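Local coordinates for protein minor fimbrium anchoring subunit Mfa2 (Porphyromonas gingivalis, PDB 5NFI) that anchors the minor fimbriae of this periodontal pathogen in the outer membrane through its interaction with Mfa1 and regulates fimbrial length, at residues 146-151 against 211-216; 227-232 against 271-276. All blocks are in the same frame, centred on the assembly; numbering follows the deposited sequence.

How the interactions relate
Both contacts are buried apolar packing: interaction 1 between two strands, interaction 2 between a strand end with its short helix and strand 266-273. Their centres are about 10 Å apart and each about 18 Å from the centre of the chain. They come in series along the sequence: interaction 1 is complete before interaction 2 begins. Strands 211-217 and 222-228, consecutive in the chain and antiparallel neighbours in a sheet, connect them. Probable backbone hydrogen bonds from Leu-213 N to Thr-227 O (2.9 Å) and from Leu-229 N to Asn-211 O (2.7 Å) join the two directly. Strands 133-151 and 266-273 flank strand 249-258 on the facing layer. The two contacts thus occupy adjacent parts of what is probably one sandwich interior.

Interaction 1 of 2, residues 146-151 against 211-216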
ATOM      1  N   VAL A 146      -9.929  -0.106   4.687  1.00 47.72           N
ATOM      2  CA  VAL A 146     -10.484   1.050   5.361  1.00 48.51           C
ATOM      3  C   VAL A 146     -12.003   0.994   5.374  1.00 48.75           C
ATOM      4  O   VAL A 146     -12.642   1.083   4.326  1.00 48.80           O
ATOM      5  CB  VAL A 146     -10.033   2.372   4.695  1.00 48.47           C
ATOM      6  CG1 VAL A 146     -10.413   3.548   5.568  1.00 49.54           C
ATOM      7  CG2 VAL A 146      -8.534   2.375   4.438  1.00 47.69           C
ATOM      8  N   THR A 147     -12.568   0.844   6.568  1.00 49.32           N
ATOM      9  CA  THR A 147     -14.006   0.865   6.754  1.00 50.39           C
ATOM     10  C   THR A 147     -14.452   2.241   7.260  1.00 52.26           C
ATOM     11  O   THR A 147     -13.851   2.813   8.185  1.00 53.90           O
ATOM     12  CB  THR A 147     -14.456  -0.210   7.747  1.00 51.20           C
ATOM     13  OG1 THR A 147     -13.784  -1.440   7.452  1.00 52.16           O
ATOM     14  CG2 THR A 147     -15.958  -0.422   7.669  1.00 51.30           C
ATOM     15  N   VAL A 148     -15.509   2.770   6.665  1.00 51.81           N
ATOM     16  CA  VAL A 148     -15.989   4.077   7.044  1.00 53.42           C
ATOM     17  C   VAL A 148     -17.497   4.044   7.251  1.00 55.36           C
ATOM     18  O   VAL A 148     -18.233   3.538   6.414  1.00 48.43           O
ATOM     19  CB  VAL A 148     -15.643   5.131   5.986  1.00 53.06           C
ATOM     20  CG1 VAL A 148     -16.238   6.485   6.367  1.00 54.44           C
ATOM     21  CG2 VAL A 148     -14.143   5.233   5.820  1.00 52.47           C
ATOM     22  N   SER A 149     -17.948   4.578   8.383  1.00 56.88           N
ATOM     23  CA  SER A 149     -19.369   4.712   8.640  1.00 57.59           C
ATOM     24  C   SER A 149     -19.708   6.179   8.803  1.00 58.66           C
ATOM     25  O   SER A 149     -18.990   6.916   9.488  1.00 58.10           O
ATOM     26  CB  SER A 149     -19.776   3.936   9.893  1.00 58.39           C
ATOM     27  OG  SER A 149     -19.110   2.690   9.967  1.00 57.90           O
ATOM     28  N   VAL A 150     -20.785   6.609   8.149  1.00 60.75           N
ATOM     29  CA  VAL A 150     -21.386   7.900   8.456  1.00 63.81           C
ATOM     30  C   VAL A 150     -22.669   7.655   9.225  1.00 68.12           C
ATOM     31  O   VAL A 150     -23.552   6.910   8.791  1.00 67.23           O
ATOM     32  CB  VAL A 150     -21.650   8.734   7.208  1.00 62.27           C
ATOM     33  CG1 VAL A 150     -22.301  10.052   7.589  1.00 63.37           C
ATOM     34  CG2 VAL A 150     -20.347   9.011   6.515  1.00 61.30           C
ATOM     35  N   ASP A 151     -22.728   8.293  10.385  1.00 74.06           N
ATOM     36  CA  ASP A 151     -23.706   8.019  11.418  1.00 79.84           C
ATOM     37  C   ASP A 151     -24.690   9.164  11.633  1.00 85.61           C
ATOM     38  O   ASP A 151     -24.364  10.337  11.418  1.00 85.64           O
ATOM     39  CB  ASP A 151     -22.984   7.736  12.732  1.00 80.90           C
ATOM     40  CG  ASP A 151     -23.679   6.699  13.552  1.00 81.58           C
ATOM     41  OD1 ASP A 151     -24.285   5.790  12.952  1.00 81.09           O
ATOM     42  OD2 ASP A 151     -23.630   6.792  14.792  1.00 83.28           O
ATOM     43  N   ASN A 211      -4.815  12.325  -0.089  1.00 61.96           N
ATOM     44  CA  ASN A 211      -5.434  11.167   0.528  1.00 60.44           C
ATOM     45  C   ASN A 211      -6.775  11.595   1.078  1.00 60.20           C
ATOM     46  O   ASN A 211      -6.962  11.663   2.286  1.00 60.99           O
ATOM     47  CB  ASN A 211      -4.556  10.581   1.642  1.00 60.66           C
ATOM     48  CG  ASN A 211      -3.226  10.035   1.126  1.00 60.67           C
ATOM     49  OD1 ASN A 211      -3.154   8.909   0.630  1.00 60.01           O
ATOM     50  ND2 ASN A 211      -2.168  10.833   1.251  1.00 61.72           N
ATOM     51  N   THR A 212      -7.700  11.885   0.171  1.00 59.05           N
ATOM     52  CA  THR A 212      -8.953  12.537   0.489  1.00 57.67           C
ATOM     53  C   THR A 212     -10.100  11.584   0.779  1.00 55.83           C
ATOM     54  O   THR A 212     -10.548  10.850  -0.094  1.00 55.37           O
ATOM     55  CB  THR A 212      -9.368  13.458  -0.658  1.00 58.20           C
ATOM     56  OG1 THR A 212      -8.365  14.465  -0.826  1.00 59.94           O
ATOM     57  CG2 THR A 212     -10.703  14.117  -0.352  1.00 57.86           C
ATOM     58  N   LEU A 213     -10.571  11.607   2.021  1.00 55.16           N
ATOM     59  CA  LEU A 213     -11.808  10.938   2.400  1.00 53.36           C
ATOM     60  C   LEU A 213     -12.920  11.961   2.244  1.00 53.88           C
ATOM     61  O   LEU A 213     -12.739  13.121   2.626  1.00 55.05           O
ATOM     62  CB  LEU A 213     -11.740  10.412   3.829  1.00 52.11           C
ATOM     63  CG  LEU A 213     -12.990   9.678   4.310  1.00 50.55           C
ATOM     64  CD1 LEU A 213     -13.158   8.390   3.528  1.00 49.11           C
ATOM     65  CD2 LEU A 213     -12.926   9.410   5.815  1.00 50.55           C
ATOM     66  N   SER A 214     -14.050  11.566   1.661  1.00 52.93           N
ATOM     67  CA  SER A 214     -15.107  12.539   1.416  1.00 52.70           C
ATOM     68  C   SER A 214     -16.502  11.938   1.451  1.00 51.90           C
ATOM     69  O   SER A 214     -16.678  10.745   1.177  1.00 51.42           O
ATOM     70  CB  SER A 214     -14.912  13.196   0.077  1.00 52.73           C
ATOM     71  OG  SER A 214     -15.630  12.460  -0.884  1.00 52.56           O
ATOM     72  N   VAL A 215     -17.486  12.775   1.795  1.00 51.79           N
ATOM     73  CA  VAL A 215     -18.890  12.366   1.844  1.00 51.03           C
ATOM     74  C   VAL A 215     -19.707  13.319   1.007  1.00 52.73           C
ATOM     75  O   VAL A 215     -19.620  14.553   1.183  1.00 55.41           O
ATOM     76  CB  VAL A 215     -19.469  12.345   3.278  1.00 50.26           C
ATOM     77  CG1 VAL A 215     -20.898  11.807   3.262  1.00 50.30           C
ATOM     78  CG2 VAL A 215     -18.624  11.488   4.183  1.00 49.12           C
ATOM     79  N   THR A 216     -20.511  12.739   0.119  1.00 51.81           N
ATOM     80  CA  THR A 216     -21.284  13.484  -0.864  1.00 52.59           C
ATOM     81  C   THR A 216     -22.782  13.138  -0.841  1.00 53.48           C
ATOM     82  O   THR A 216     -23.165  11.984  -0.711  1.00 54.02           O
ATOM     83  CB  THR A 216     -20.741  13.218  -2.285  1.00 51.86           C
ATOM     84  OG1 THR A 216     -19.396  13.702  -2.384  1.00 51.51           O
ATOM     85  CG2 THR A 216     -21.605  13.897  -3.333  1.00 52.71           C
TER
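Val-148 lies over Leu-213 and Val-150 over Val-215, with CA atoms 9.3 Å and 8.4 Å apart respectively. These separations are too wide for backbone pairing and fit two strands stacked face to face; the segments 146-151 and 211-216 run in the same general direction. Val-148 and Val-150, two residues apart, direct their CB atoms at 211-216, and Leu-213 and Val-215 theirs at 146-151; these four side chains carry essentially the whole contact. Val-148 and Leu-213 meet tip to tip, CG2 of the valine 4.0 Å from CD1 of the leucine. With CG1 of Val-148 anti to the backbone N (chi1 176°), CG2 is the branch presented to Leu-213. Such meeting of aliphatic side chains between strand layers is characteristic of a beta sandwich, consistent with membership of the transthyretin clan. Strand 133-151 is hydrogen-bonded to 196-202 and 249-258, whereas strand 211-217 lies between 159-165 and 222-228. Val-150 and Val-215 cross at a slant, their CG2 methyls 3.8 Å apart, each of these methyls lying anti to its own carbonyl carbon. Ile-161 touches Val-148, Val-150 and Leu-213, while Phe-225 and Leu-254 pack against Val-215.

Interaction 2 of 2, residues 227-232 against 271-276; sequences TDLVGA and IWINGW
This is an apolar contact in which the end of a strand and the short helix following it, residues 227-232, pack against the end of strand 266-273 where it enters a beta hairpin. Ile-271 and Ile-273 carry one side of it, both with CB directed at the other segment. CD1 of Ile-271 reaches two partners, CG2 of Thr-227 at 4.3 Å and CB of Ala-232 at 4.4 Å, and so bridges the strand end and the helix. Its chain is extended, with CG1 anti to the backbone N (chi1 165°) and CD1 continuing outward (chi2 173°), which carries the terminal methyl to both. Leu-229 crosses Ile-273 obliquely, bringing their CD1 methyls to 4.0 Å.

The helix start is fixed by Asp-228 at the N-cap: its OD2 accepts from Gly-231 N at 2.7 Å, nearly straight at 167°, through the lone pair away from OD1. OD1 accepts from Asn-211 N on the adjoining strand, so the carboxylate is held from both oxygens. On the other side, a type I' turn from Ile-273 to Trp-276 closes the hairpin, with Trp-276 N bonded to Ile-273 O at 2.9 Å; Asn-274 and Gly-275 occupy its central positions, and Asn-274 OD1 accepts from Asp-251 N.

Around the contact, strand 249-258 supplies Ile-252 against Leu-229 and Leu-254 against Ile-271. Ile-278 of strand 276-280 touches both Ala-232 and Ile-273, continuing the apolar packing onto the hairpin's second strand.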
ATOM      1  N   THR A 227     -11.899  15.603   3.954  1.00 60.19           N
ATOM      2  CA  THR A 227     -10.675  15.756   4.761  1.00 60.14           C
ATOM      3  C   THR A 227      -9.514  14.889   4.261  1.00 58.86           C
ATOM      4  O   THR A 227      -9.723  13.834   3.646  1.00 57.64           O
ATOM      5  CB  THR A 227     -10.911  15.407   6.245  1.00 60.64           C
ATOM      6  OG1 THR A 227      -9.721  15.681   6.988  1.00 62.10           O
ATOM      7  CG2 THR A 227     -11.250  13.941   6.418  1.00 59.25           C
ATOM      8  N   ASP A 228      -8.286  15.317   4.523  1.00 58.59           N
ATOM      9  CA  ASP A 228      -7.171  14.433   4.228  1.00 56.89           C
ATOM     10  C   ASP A 228      -7.011  13.392   5.321  1.00 54.21           C
ATOM     11  O   ASP A 228      -6.618  13.717   6.446  1.00 55.06           O
ATOM     12  CB  ASP A 228      -5.865  15.195   4.064  1.00 59.84           C
ATOM     13  CG  ASP A 228      -4.765  14.315   3.528  1.00 61.22           C
ATOM     14  OD1 ASP A 228      -4.627  14.229   2.285  1.00 61.69           O
ATOM     15  OD2 ASP A 228      -4.066  13.673   4.344  1.00 61.78           O
ATOM     16  N   LEU A 229      -7.306  12.144   4.969  1.00 51.33           N
ATOM     17  CA  LEU A 229      -7.228  11.006   5.876  1.00 50.54           C
ATOM     18  C   LEU A 229      -5.890  10.869   6.593  1.00 51.98           C
ATOM     19  O   LEU A 229      -5.844  10.661   7.809  1.00 52.66           O
ATOM     20  CB  LEU A 229      -7.515   9.726   5.107  1.00 49.48           C
ATOM     21  CG  LEU A 229      -7.759   8.491   5.969  1.00 49.60           C
ATOM     22  CD1 LEU A 229      -8.632   8.866   7.164  1.00 50.31           C
ATOM     23  CD2 LEU A 229      -8.421   7.395   5.138  1.00 48.04           C
ATOM     24  N   VAL A 230      -4.801  10.989   5.848  1.00 52.62           N
ATOM     25  CA  VAL A 230      -3.498  10.840   6.455  1.00 54.81           C
ATOM     26  C   VAL A 230      -3.239  11.994   7.422  1.00 58.98           C
ATOM     27  O   VAL A 230      -2.787  11.773   8.557  1.00 60.52           O
ATOM     28  CB  VAL A 230      -2.385  10.752   5.389  1.00 53.98           C
ATOM     29  CG1 VAL A 230      -1.008  10.872   6.029  1.00 55.31           C
ATOM     30  CG2 VAL A 230      -2.503   9.445   4.631  1.00 51.53           C
ATOM     31  N   GLY A 231      -3.534  13.214   6.984  1.00 61.04           N
ATOM     32  CA  GLY A 231      -3.398  14.381   7.840  1.00 64.44           C
ATOM     33  C   GLY A 231      -4.169  14.240   9.142  1.00 65.44           C
ATOM     34  O   GLY A 231      -3.608  14.393  10.228  1.00 67.21           O
ATOM     35  N   ALA A 232      -5.462  13.942   9.020  1.00 64.51           N
ATOM     36  CA  ALA A 232      -6.314  13.647  10.163  1.00 64.36           C
ATOM     37  C   ALA A 232      -5.624  12.661  11.086  1.00 65.89           C
ATOM     38  O   ALA A 232      -5.515  12.901  12.288  1.00 67.46           O
ATOM     39  CB  ALA A 232      -7.648  13.094   9.706  1.00 61.62           C
ATOM     40  N   ILE A 271     -14.886  13.051  13.729  1.00 55.51           N
ATOM     41  CA  ILE A 271     -14.302  11.947  13.007  1.00 54.30           C
ATOM     42  C   ILE A 271     -13.504  11.048  13.966  1.00 53.79           C
ATOM     43  O   ILE A 271     -12.549  11.483  14.612  1.00 55.17           O
ATOM     44  CB  ILE A 271     -13.425  12.446  11.839  1.00 55.51           C
ATOM     45  CG1 ILE A 271     -12.538  11.313  11.322  1.00 55.73           C
ATOM     46  CG2 ILE A 271     -12.587  13.631  12.262  1.00 57.65           C
ATOM     47  CD1 ILE A 271     -11.761  11.662  10.071  1.00 55.77           C
ATOM     48  N   TRP A 272     -13.956   9.806  14.089  1.00 52.20           N
ATOM     49  CA  TRP A 272     -13.301   8.804  14.911  1.00 52.19           C
ATOM     50  C   TRP A 272     -12.468   7.897  14.019  1.00 51.87           C
ATOM     51  O   TRP A 272     -12.930   7.495  12.948  1.00 51.54           O
ATOM     52  CB  TRP A 272     -14.326   7.964  15.682  1.00 51.33           C
ATOM     53  CG  TRP A 272     -15.181   8.718  16.654  1.00 51.99           C
ATOM     54  CD1 TRP A 272     -16.221   9.560  16.358  1.00 51.52           C
ATOM     55  CD2 TRP A 272     -15.110   8.662  18.085  1.00 53.06           C
ATOM     56  NE1 TRP A 272     -16.785  10.048  17.515  1.00 52.67           N
ATOM     57  CE2 TRP A 272     -16.123   9.509  18.588  1.00 53.84           C
ATOM     58  CE3 TRP A 272     -14.277   7.998  18.989  1.00 53.48           C
ATOM     59  CZ2 TRP A 272     -16.321   9.702  19.955  1.00 55.45           C
ATOM     60  CZ3 TRP A 272     -14.478   8.188  20.342  1.00 55.37           C
ATOM     61  CH2 TRP A 272     -15.492   9.036  20.814  1.00 56.47           C
ATOM     62  N   ILE A 273     -11.250   7.575  14.453  1.00 51.64           N
ATOM     63  CA  ILE A 273     -10.409   6.596  13.761  1.00 49.19           C
ATOM     64  C   ILE A 273      -9.836   5.607  14.773  1.00 49.86           C
ATOM     65  O   ILE A 273      -9.205   5.999  15.762  1.00 51.23           O
ATOM     66  CB  ILE A 273      -9.263   7.250  12.973  1.00 48.13           C
ATOM     67  CG1 ILE A 273      -9.821   8.213  11.934  1.00 46.45           C
ATOM     68  CG2 ILE A 273      -8.443   6.178  12.228  1.00 47.84           C
ATOM     69  CD1 ILE A 273      -8.767   8.942  11.133  1.00 46.21           C
ATOM     70  N   ASN A 274     -10.102   4.328  14.523  1.00 49.05           N
ATOM     71  CA  ASN A 274      -9.716   3.229  15.397  1.00 50.30           C
ATOM     72  C   ASN A 274     -10.006   3.511  16.864  1.00 52.57           C
ATOM     73  O   ASN A 274      -9.210   3.195  17.750  1.00 55.26           O
ATOM     74  CB  ASN A 274      -8.240   2.894  15.173  1.00 50.70           C
ATOM     75  CG  ASN A 274      -8.001   2.296  13.794  1.00 50.18           C
ATOM     76  OD1 ASN A 274      -8.956   2.066  13.039  1.00 49.04           O
ATOM     77  ND2 ASN A 274      -6.743   2.053  13.451  1.00 50.80           N
ATOM     78  N   GLY A 275     -11.164   4.103  17.121  1.00 52.22           N
ATOM     79  CA  GLY A 275     -11.621   4.307  18.482  1.00 53.72           C
ATOM     80  C   GLY A 275     -11.118   5.581  19.130  1.00 54.48           C
ATOM     81  O   GLY A 275     -11.429   5.853  20.267  1.00 56.10           O
ATOM     82  N   TRP A 276     -10.321   6.358  18.414  1.00 54.22           N
ATOM     83  CA  TRP A 276      -9.892   7.653  18.928  1.00 55.79           C
ATOM     84  C   TRP A 276     -10.686   8.789  18.299  1.00 54.26           C
ATOM     85  O   TRP A 276     -10.972   8.776  17.102  1.00 52.31           O
ATOM     86  CB  TRP A 276      -8.407   7.869  18.663  1.00 57.04           C
ATOM     87  CG  TRP A 276      -7.524   6.798  19.220  1.00 59.07           C
ATOM     88  CD1 TRP A 276      -7.004   5.726  18.542  1.00 58.43           C
ATOM     89  CD2 TRP A 276      -7.038   6.701  20.561  1.00 61.67           C
ATOM     90  NE1 TRP A 276      -6.226   4.967  19.385  1.00 60.11           N
ATOM     91  CE2 TRP A 276      -6.231   5.542  20.629  1.00 62.19           C
ATOM     92  CE3 TRP A 276      -7.199   7.480  21.706  1.00 64.33           C
ATOM     93  CZ2 TRP A 276      -5.592   5.142  21.804  1.00 64.83           C
ATOM     94  CZ3 TRP A 276      -6.559   7.080  22.879  1.00 67.20           C
ATOM     95  CH2 TRP A 276      -5.766   5.919  22.915  1.00 67.21           C
TER